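PDB 3EHM: SusD homolog, which probably binds mucin O-glycans at the cell surface, as a SusD-family lipoprotein with tetratricopeptide repeats, for their use by a human gut symbiont. Local coordinates for residues L44-G47 against P48-L52; G273-I276 against W277-D281; I372-S375 against F376-G380; N408-L411 against S412-N415. All coordinates share one frame; numbering follows the deposited sequence.

Interaction 1: L44-G47 against P48-L52; sequences LTTG and PGNDL
The carbonyl oxygen of Gly-47 takes up three donors at the start of helix 47-57. Asp-51 N comes to Gly-47 O at 3.3 Å, with an N-H...O angle of 157°. Asn-50 N lies 3.0 Å from Gly-47 O, but its angle of 126° makes this bond weak, and a water adds a long, weak third one. The same water accepts from Asn-50 ND2 at 2.9 Å, tying the side-chain amide back to the carbonyl. Asn-50 N is therefore shared, and its better acceptor is Thr-46 O at 2.9 Å. Asn-50 CG sits beside its own backbone N (chi1 -70°), which brings it over Thr-46 O and leaves OD1 to Tyr-267. A second water receives a weak bond from Gly-49 N and donates to Thr-45 O at 2.7 Å. Apolar contact is slight: Leu-44 CB touches Pro-48 CD at 4.0 Å. Pro-48, which has no N-H to give, costs the first turn no hydrogen bond. A type II' beta turn from Leu-44 to Gly-47, closed by Gly-47 N to Leu-44 O at 3.0 Å, leads directly into this proline-containing first turn of an alpha helix.

Interaction 2: G273-I276 against W277-D281; sequences GATI and WGYLD
Backbone hydrogen bonds join Gly-273, at the N-cap position, and the three residues after it to the next turn of helix 274-282. All four are of the i to i+4 kind. The shortest runs from Gly-278 N to Ala-274 O at 2.8 Å, and the straightest, at 171°, from Leu-280 N to Ile-276 O at 3.0 Å. Tyr-279 N to Thr-275 O is longer, 3.2 Å.

Apolar contacts follow the same spacing. Thr-275 CG2, held anti to the backbone N (chi1 of OG1 -57°), lies in the ring plane at the edge of Tyr-279, 3.7 Å from CE2, and the two side chains run alongside each other. Ile-276 CG1 meets Leu-280 CD1 at 3.8 Å, the two side chains passing at a slant.

The indole of Trp-277 makes contacts of another kind. Its edge lies near a carbonyl oxygen three residues back, with CE3 3.8 Å from Ala-274 O, while Asp-281 CB sits above one ring face, toward the rim.

The polar ends are held from outside: Thr-275 OG1 bonds to Met-465 N, and Tyr-279 OH to Tyr-463 O. Helix 274-282 directly follows strand 270-272, which pairs antiparallel with strand 67-69. Thr-275, Ile-276 and Tyr-279 pack on helix 429-445, whereas Leu-280 turns to Leu-288 and Tyr-291 of helix 287-291.

Interaction 3: I372-S375 against F376-G380; sequences INIS and FQEQG
Ser-375, Phe-376 and Gln-377 carry the last turns of helix 364-378, which ends in a Schellman motif. The evidence for that ending is the positive phi of Gly-380 (65°) together with two bonds back into the last turn, one of them from Gly-380 N to Gln-377 O at 3.1 Å.

Ser-375 O accepts Gln-379 N at 2.9 Å, and Gln-379 CG also lies against this oxygen. The Ser-375 hydroxyl, anti to its own backbone N, bonds to Arg-287 NH1 and to a water 2.8 Å from OG. That water lies between Ser-375 OG and Glu-378 OE1, but its approach to OE1 is so short that a bond there is doubtful; the secure partner of OE1 is Ser-345 OG, outside the segments.

Phe-376 has its N bonded to Ile-372 O at 3.0 Å. Its ring runs alongside Ile-372, with CE1 3.8 Å from the CG2 methyl branch, and its far surroundings include the ring of Tyr-387, which it meets at an inclined angle. Val-384 and Pro-286 add further cover.

Gln-377 N continues the i to i+4 pattern to Asn-373 O. Beyond CG the glutamine chain is extended, and it carries its amide out to Asn-373, one turn earlier. The two amide planes are 61° apart, neither stacked nor coplanar, and Ile-374 CD1 also lies near the glutamine nitrogen. Gln-377 NE2 reaches Asn-373 OD1 at 3.3 Å, but the N-H...O angle of only 121° marks that bond as weak.

Interaction 4: N408-L411 against S412-N415; sequences NHDL and SIGN
Two successive beta turns shape this loop between helices 384-388 and 429-445: a type I turn from Asp-410 to Ile-413, then a type II turn from Ser-412 to Asn-415. Asp-410 bridges the first with its side chain. Its carboxylate oxygen OD1 takes two donors of one residue, a very short bond from Ser-412 OG at 2.5 Å and one from Ser-412 N at 3.0 Å. The backbone donor comes to the anti side of OD1, 29° out of the carboxylate plane. Ser-412 OG stands between its backbone N and carbonyl carbon (chi1 70°), which turns it back toward the aspartate.

The aliphatic touch is Ile-413 CD1 on Asp-410 CB at 3.6 Å, the two side chains meeting at about a right angle. Ile-413 CG1 lies against the carboxylate carbon, Asp-410 CG. Gln-529 NE2 bonds to Ile-413 O and, weakly, to Asp-410 O, joining both ends of the first turn to the chain's C-terminal region.

The second turn is closed by Asn-415 N to Ser-412 O at 2.9 Å, with Gly-414 at positive phi. A side-chain oxygen of Asp-410 accepting the backbone N of Ser-412, two residues on, is the defining bond of an Asx turn.

The four contacts follow one another in series along the chain, all within the SusD-like part of the protein and each local to its own turn or helix. Interaction 1 stands apart at the start of helix 47-57, its centre 27 Å or more from the others. Interactions 2 and 3, on helices 274-282 and 364-378, have centres 18 Å apart and nearest atoms about 8 Å apart; helix 287-291 lies against both. Only interactions 2 and 4 touch: Leu-411 CD2 packs 3.7 Å from Tyr-279 CE2, and the Asn-415 side chain lies near Tyr-279 OH. The turns at 410-415 are thereby packed against a buried helix, although more than 120 residues separate them.

Interaction 1: L44-G47 against P48-L52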
loop_
_atom_site.group_PDB
_atom_site.type_symbol
_atom_site.label_atom_id
_atom_site.label_comp_id
_atom_site.label_asym_id
_atom_site.label_seq_id
_atom_site.Cartn_x
_atom_site.Cartn_y
_atom_site.Cartn_z
ATOM N N LEU A 44 6.435 15.286 -17.950
ATOM C CA LEU A 44 5.125 14.693 -18.202
ATOM C C LEU A 44 4.053 15.336 -17.322
ATOM O O LEU A 44 2.921 14.856 -17.245
ATOM C CB LEU A 44 5.171 13.181 -17.963
ATOM C CG LEU A 44 6.129 12.412 -18.876
ATOM C CD1 LEU A 44 6.028 10.922 -18.596
ATOM C CD2 LEU A 44 5.783 12.704 -20.334
ATOM N N THR A 45 4.429 16.428 -16.669
ATOM C CA THR A 45 3.546 17.183 -15.780
ATOM C C THR A 45 2.616 16.357 -14.881
ATOM O O THR A 45 3.085 15.587 -14.041
ATOM C CB THR A 45 2.709 18.223 -16.577
ATOM O OG1 THR A 45 1.839 17.559 -17.502
ATOM C CG2 THR A 45 3.643 19.154 -17.365
ATOM N N THR A 46 1.304 16.506 -15.059
ATOM C CA THR A 46 0.331 15.806 -14.214
ATOM C C THR A 46 -0.028 14.372 -14.591
ATOM O O THR A 46 -0.792 13.723 -13.872
ATOM C CB THR A 46 -0.998 16.589 -14.136
ATOM O OG1 THR A 46 -1.553 16.710 -15.453
ATOM C CG2 THR A 46 -0.773 17.987 -13.547
ATOM N N GLY A 47 0.502 13.879 -15.705
ATOM C CA GLY A 47 0.191 12.522 -16.132
ATOM C C GLY A 47 0.343 11.453 -15.060
ATOM O O GLY A 47 -0.640 10.827 -14.658
ATOM N N PRO A 48 1.569 11.209 -14.579
ATOM C CA PRO A 48 1.784 10.192 -13.547
ATOM C C PRO A 48 0.948 10.461 -12.300
ATOM O O PRO A 48 0.557 9.530 -11.596
ATOM C CB PRO A 48 3.283 10.286 -13.282
ATOM C CG PRO A 48 3.821 10.684 -14.632
ATOM C CD PRO A 48 2.853 11.754 -15.052
ATOM N N GLY A 49 0.678 11.738 -12.042
ATOM C CA GLY A 49 -0.121 12.121 -10.888
ATOM C C GLY A 49 -1.564 11.666 -11.019
ATOM O O GLY A 49 -2.197 11.291 -10.028
ATOM N N ASN A 50 -2.101 11.706 -12.236
ATOM C CA ASN A 50 -3.467 11.248 -12.447
ATOM C C ASN A 50 -3.477 9.748 -12.151
ATOM O O ASN A 50 -4.420 9.228 -11.556
ATOM C CB ASN A 50 -3.928 11.482 -13.898
ATOM C CG ASN A 50 -4.121 12.958 -14.236
ATOM O OD1 ASN A 50 -4.275 13.799 -13.352
ATOM N ND2 ASN A 50 -4.136 13.268 -15.531
ATOM N N ASP A 51 -2.414 9.057 -12.555
ATOM C CA ASP A 51 -2.323 7.617 -12.329
ATOM C C ASP A 51 -2.269 7.294 -10.833
ATOM O O ASP A 51 -2.950 6.384 -10.366
ATOM C CB ASP A 51 -1.083 7.041 -13.014
ATOM C CG ASP A 51 -1.133 7.153 -14.531
ATOM O OD1 ASP A 51 -0.123 6.801 -15.173
ATOM O OD2 ASP A 51 -2.166 7.579 -15.087
ATOM N N LEU A 52 -1.455 8.038 -10.088
ATOM C CA LEU A 52 -1.317 7.813 -8.648
ATOM C C LEU A 52 -2.636 8.058 -7.918
ATOM O O LEU A 52 -2.906 7.446 -6.884
ATOM C CB LEU A 52 -0.236 8.724 -8.069
ATOM C CG LEU A 52 0.120 8.436 -6.608
ATOM C CD1 LEU A 52 0.771 7.058 -6.515
ATOM C CD2 LEU A 52 1.061 9.504 -6.085
HETATM O O HOH W 1 2.621 14.054 -11.877
HETATM O O HOH W 2 -3.093 11.080 -17.135
#

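Interaction 2: G273-I276 against W277-D281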
loop_
_atom_site.group_PDB
_atom_site.type_symbol
_atom_site.label_atom_id
_atom_site.label_comp_id
_atom_site.label_asym_id
_atom_site.label_seq_id
_atom_site.Cartn_x
_atom_site.Cartn_y
_atom_site.Cartn_z
ATOM N N GLY A 273 -6.159 12.598 5.754
ATOM C CA GLY A 273 -7.314 11.776 6.080
ATOM C C GLY A 273 -7.682 11.764 7.553
ATOM O O GLY A 273 -6.822 11.923 8.417
ATOM N N ALA A 274 -8.964 11.549 7.838
ATOM C CA ALA A 274 -9.465 11.539 9.212
ATOM C C ALA A 274 -8.915 10.399 10.053
ATOM O O ALA A 274 -8.539 10.593 11.207
ATOM C CB ALA A 274 -10.986 11.488 9.208
ATOM N N THR A 275 -8.860 9.206 9.476
ATOM C CA THR A 275 -8.360 8.055 10.210
ATOM C C THR A 275 -6.925 8.237 10.700
ATOM O O THR A 275 -6.649 8.109 11.892
ATOM C CB THR A 275 -8.431 6.778 9.357
ATOM O OG1 THR A 275 -9.783 6.570 8.928
ATOM C CG2 THR A 275 -7.970 5.572 10.175
ATOM N N ILE A 276 -6.004 8.544 9.793
ATOM C CA ILE A 276 -4.627 8.704 10.219
ATOM C C ILE A 276 -4.491 9.888 11.181
ATOM O O ILE A 276 -3.696 9.845 12.114
ATOM C CB ILE A 276 -3.671 8.842 9.002
ATOM C CG1 ILE A 276 -2.221 8.694 9.475
ATOM C CG2 ILE A 276 -3.893 10.168 8.285
ATOM C CD1 ILE A 276 -1.215 8.610 8.339
ATOM N N TRP A 277 -5.280 10.936 10.972
ATOM C CA TRP A 277 -5.218 12.081 11.873
ATOM C C TRP A 277 -5.637 11.648 13.274
ATOM O O TRP A 277 -5.004 12.012 14.257
ATOM C CB TRP A 277 -6.147 13.206 11.420
ATOM C CG TRP A 277 -6.362 14.221 12.514
ATOM C CD1 TRP A 277 -5.508 15.218 12.891
ATOM C CD2 TRP A 277 -7.469 14.275 13.426
ATOM N NE1 TRP A 277 -6.011 15.886 13.985
ATOM C CE2 TRP A 277 -7.213 15.328 14.334
ATOM C CE3 TRP A 277 -8.648 13.531 13.567
ATOM C CZ2 TRP A 277 -8.097 15.659 15.369
ATOM C CZ3 TRP A 277 -9.528 13.858 14.599
ATOM C CH2 TRP A 277 -9.245 14.915 15.486
ATOM N N GLY A 278 -6.723 10.881 13.349
ATOM C CA GLY A 278 -7.224 10.414 14.630
ATOM C C GLY A 278 -6.181 9.689 15.453
ATOM O O GLY A 278 -6.057 9.923 16.661
ATOM N N TYR A 279 -5.436 8.794 14.809
ATOM C CA TYR A 279 -4.391 8.053 15.505
ATOM C C TYR A 279 -3.219 8.957 15.882
ATOM O O TYR A 279 -2.774 8.956 17.026
ATOM C CB TYR A 279 -3.895 6.887 14.639
ATOM C CG TYR A 279 -4.869 5.727 14.577
ATOM C CD1 TYR A 279 -5.037 4.878 15.669
ATOM C CD2 TYR A 279 -5.662 5.512 13.450
ATOM C CE1 TYR A 279 -5.971 3.846 15.648
ATOM C CE2 TYR A 279 -6.603 4.481 13.415
ATOM C CZ TYR A 279 -6.755 3.654 14.521
ATOM O OH TYR A 279 -7.708 2.651 14.513
ATOM N N LEU A 280 -2.723 9.735 14.926
ATOM C CA LEU A 280 -1.588 10.615 15.187
ATOM C C LEU A 280 -1.877 11.586 16.322
ATOM O O LEU A 280 -1.030 11.809 17.186
ATOM C CB LEU A 280 -1.209 11.384 13.917
ATOM C CG LEU A 280 -0.733 10.521 12.744
ATOM C CD1 LEU A 280 -0.491 11.396 11.518
ATOM C CD2 LEU A 280 0.542 9.789 13.135
ATOM N N ASP A 281 -3.079 12.156 16.322
ATOM C CA ASP A 281 -3.476 13.104 17.363
ATOM C C ASP A 281 -3.629 12.424 18.725
ATOM O O ASP A 281 -3.023 12.839 19.710
ATOM C CB ASP A 281 -4.802 13.772 16.994
ATOM C CG ASP A 281 -5.235 14.809 18.019
ATOM O OD1 ASP A 281 -4.684 15.932 17.998
ATOM O OD2 ASP A 281 -6.110 14.496 18.855
#

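Interaction 3: I372-S375 against F376-G380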
loop_
_atom_site.group_PDB
_atom_site.type_symbol
_atom_site.label_atom_id
_atom_site.label_comp_id
_atom_site.label_asym_id
_atom_site.label_seq_id
_atom_site.Cartn_x
_atom_site.Cartn_y
_atom_site.Cartn_z
ATOM N N ILE A 372 8.706 0.619 15.631
ATOM C CA ILE A 372 8.303 1.999 15.885
ATOM C C ILE A 372 9.540 2.897 15.948
ATOM O O ILE A 372 9.553 3.998 15.397
ATOM C CB ILE A 372 7.516 2.121 17.210
ATOM C CG1 ILE A 372 6.239 1.283 17.132
ATOM C CG2 ILE A 372 7.173 3.586 17.480
ATOM C CD1 ILE A 372 5.440 1.239 18.427
ATOM N N ASN A 373 10.580 2.416 16.619
ATOM C CA ASN A 373 11.825 3.166 16.744
ATOM C C ASN A 373 12.399 3.460 15.353
ATOM O O ASN A 373 12.798 4.587 15.054
ATOM C CB ASN A 373 12.832 2.351 17.559
ATOM C CG ASN A 373 14.125 3.097 17.813
ATOM O OD1 ASN A 373 15.198 2.497 17.846
ATOM N ND2 ASN A 373 14.032 4.406 18.006
ATOM N N ILE A 374 12.440 2.438 14.504
ATOM C CA ILE A 374 12.960 2.598 13.148
ATOM C C ILE A 374 12.104 3.588 12.355
ATOM O O ILE A 374 12.625 4.393 11.575
ATOM C CB ILE A 374 13.003 1.238 12.407
ATOM C CG1 ILE A 374 14.153 0.389 12.956
ATOM C CG2 ILE A 374 13.174 1.449 10.907
ATOM C CD1 ILE A 374 15.535 0.987 12.699
ATOM N N SER A 375 10.792 3.542 12.563
ATOM C CA SER A 375 9.905 4.450 11.850
ATOM C C SER A 375 10.198 5.891 12.244
ATOM O O SER A 375 10.222 6.775 11.391
ATOM C CB SER A 375 8.437 4.123 12.133
ATOM O OG SER A 375 7.590 5.076 11.507
ATOM N N PHE A 376 10.407 6.129 13.535
ATOM C CA PHE A 376 10.710 7.476 14.012
ATOM C C PHE A 376 11.998 7.957 13.353
ATOM O O PHE A 376 12.122 9.119 12.976
ATOM C CB PHE A 376 10.871 7.482 15.536
ATOM C CG PHE A 376 9.586 7.710 16.284
ATOM C CD1 PHE A 376 8.427 7.032 15.932
ATOM C CD2 PHE A 376 9.540 8.606 17.346
ATOM C CE1 PHE A 376 7.238 7.243 16.626
ATOM C CE2 PHE A 376 8.357 8.823 18.044
ATOM C CZ PHE A 376 7.204 8.140 17.683
ATOM N N GLN A 377 12.959 7.054 13.221
ATOM C CA GLN A 377 14.223 7.401 12.594
ATOM C C GLN A 377 14.001 7.691 11.115
ATOM O O GLN A 377 14.564 8.640 10.572
ATOM C CB GLN A 377 15.230 6.268 12.767
ATOM C CG GLN A 377 15.721 6.094 14.198
ATOM C CD GLN A 377 16.711 4.954 14.334
ATOM O OE1 GLN A 377 17.680 4.869 13.583
ATOM N NE2 GLN A 377 16.477 4.076 15.300
ATOM N N GLU A 378 13.170 6.883 10.467
ATOM C CA GLU A 378 12.879 7.082 9.050
ATOM C C GLU A 378 12.276 8.469 8.830
ATOM O O GLU A 378 12.588 9.144 7.849
ATOM C CB GLU A 378 11.900 6.008 8.546
ATOM C CG GLU A 378 12.427 4.590 8.671
ATOM C CD GLU A 378 11.433 3.520 8.238
ATOM O OE1 GLU A 378 10.209 3.706 8.400
ATOM O OE2 GLU A 378 11.884 2.469 7.754
ATOM N N GLN A 379 11.423 8.897 9.758
ATOM C CA GLN A 379 10.752 10.187 9.651
ATOM C C GLN A 379 11.506 11.349 10.295
ATOM O O GLN A 379 11.029 12.483 10.293
ATOM C CB GLN A 379 9.346 10.082 10.253
ATOM C CG GLN A 379 8.539 8.909 9.701
ATOM C CD GLN A 379 8.395 8.958 8.191
ATOM O OE1 GLN A 379 8.151 7.938 7.542
ATOM N NE2 GLN A 379 8.533 10.149 7.623
ATOM N N GLY A 380 12.678 11.063 10.850
ATOM C CA GLY A 380 13.474 12.104 11.474
ATOM C C GLY A 380 12.861 12.744 12.706
ATOM O O GLY A 380 13.130 13.908 12.996
HETATM O O HOH W 3 8.122 5.090 8.799
#

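Interaction 4: N408-L411 against S412-N415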
loop_
_atom_site.group_PDB
_atom_site.type_symbol
_atom_site.label_atom_id
_atom_site.label_comp_id
_atom_site.label_asym_id
_atom_site.label_seq_id
_atom_site.Cartn_x
_atom_site.Cartn_y
_atom_site.Cartn_z
ATOM N N ASN A 408 -19.279 12.482 11.747
ATOM C CA ASN A 408 -18.780 12.156 13.067
ATOM C C ASN A 408 -18.604 10.653 13.193
ATOM O O ASN A 408 -19.389 9.869 12.656
ATOM C CB ASN A 408 -19.738 12.661 14.150
ATOM C CG ASN A 408 -21.008 11.845 14.230
ATOM O OD1 ASN A 408 -20.995 10.704 14.689
ATOM N ND2 ASN A 408 -22.111 12.421 13.777
ATOM N N HIS A 409 -17.549 10.266 13.892
ATOM C CA HIS A 409 -17.252 8.871 14.143
ATOM C C HIS A 409 -16.247 8.819 15.280
ATOM O O HIS A 409 -15.172 9.415 15.199
ATOM C CB HIS A 409 -16.674 8.194 12.899
ATOM C CG HIS A 409 -16.389 6.738 13.093
ATOM N ND1 HIS A 409 -15.262 6.282 13.744
ATOM C CD2 HIS A 409 -17.119 5.638 12.791
ATOM C CE1 HIS A 409 -15.312 4.966 13.837
ATOM N NE2 HIS A 409 -16.429 4.548 13.268
ATOM N N ASP A 410 -16.609 8.126 16.352
ATOM C CA ASP A 410 -15.721 8.012 17.491
ATOM C C ASP A 410 -14.768 6.848 17.262
ATOM O O ASP A 410 -15.104 5.692 17.512
ATOM C CB ASP A 410 -16.507 7.784 18.776
ATOM C CG ASP A 410 -15.642 7.947 20.004
ATOM O OD1 ASP A 410 -14.405 7.865 19.862
ATOM O OD2 ASP A 410 -16.187 8.155 21.104
ATOM N N LEU A 411 -13.577 7.170 16.780
ATOM C CA LEU A 411 -12.558 6.170 16.495
ATOM C C LEU A 411 -11.994 5.505 17.755
ATOM O O LEU A 411 -11.398 4.435 17.673
ATOM C CB LEU A 411 -11.420 6.824 15.706
ATOM C CG LEU A 411 -10.336 5.928 15.104
ATOM C CD1 LEU A 411 -10.962 4.954 14.107
ATOM C CD2 LEU A 411 -9.297 6.798 14.408
ATOM N N SER A 412 -12.189 6.129 18.914
ATOM C CA SER A 412 -11.651 5.586 20.164
ATOM C C SER A 412 -12.363 4.345 20.677
ATOM O O SER A 412 -11.755 3.514 21.350
ATOM C CB SER A 412 -11.683 6.651 21.266
ATOM O OG SER A 412 -13.016 6.929 21.665
ATOM N N ILE A 413 -13.647 4.227 20.357
ATOM C CA ILE A 413 -14.467 3.107 20.815
ATOM C C ILE A 413 -13.865 1.730 20.568
ATOM O O ILE A 413 -13.727 1.291 19.424
ATOM C CB ILE A 413 -15.866 3.152 20.173
ATOM C CG1 ILE A 413 -16.560 4.467 20.540
ATOM C CG2 ILE A 413 -16.693 1.964 20.651
ATOM C CD1 ILE A 413 -17.916 4.663 19.879
ATOM N N GLY A 414 -13.519 1.055 21.660
ATOM C CA GLY A 414 -12.948 -0.280 21.582
ATOM C C GLY A 414 -11.589 -0.324 20.912
ATOM O O GLY A 414 -11.120 -1.397 20.528
ATOM N N ASN A 415 -10.949 0.834 20.782
ATOM C CA ASN A 415 -9.644 0.908 20.132
ATOM C C ASN A 415 -8.505 0.718 21.129
ATOM O O ASN A 415 -8.721 0.713 22.343
ATOM C CB ASN A 415 -9.512 2.240 19.383
ATOM C CG ASN A 415 -8.887 2.076 18.004
ATOM O OD1 ASN A 415 -9.310 2.712 17.033
ATOM N ND2 ASN A 415 -7.876 1.229 17.914
#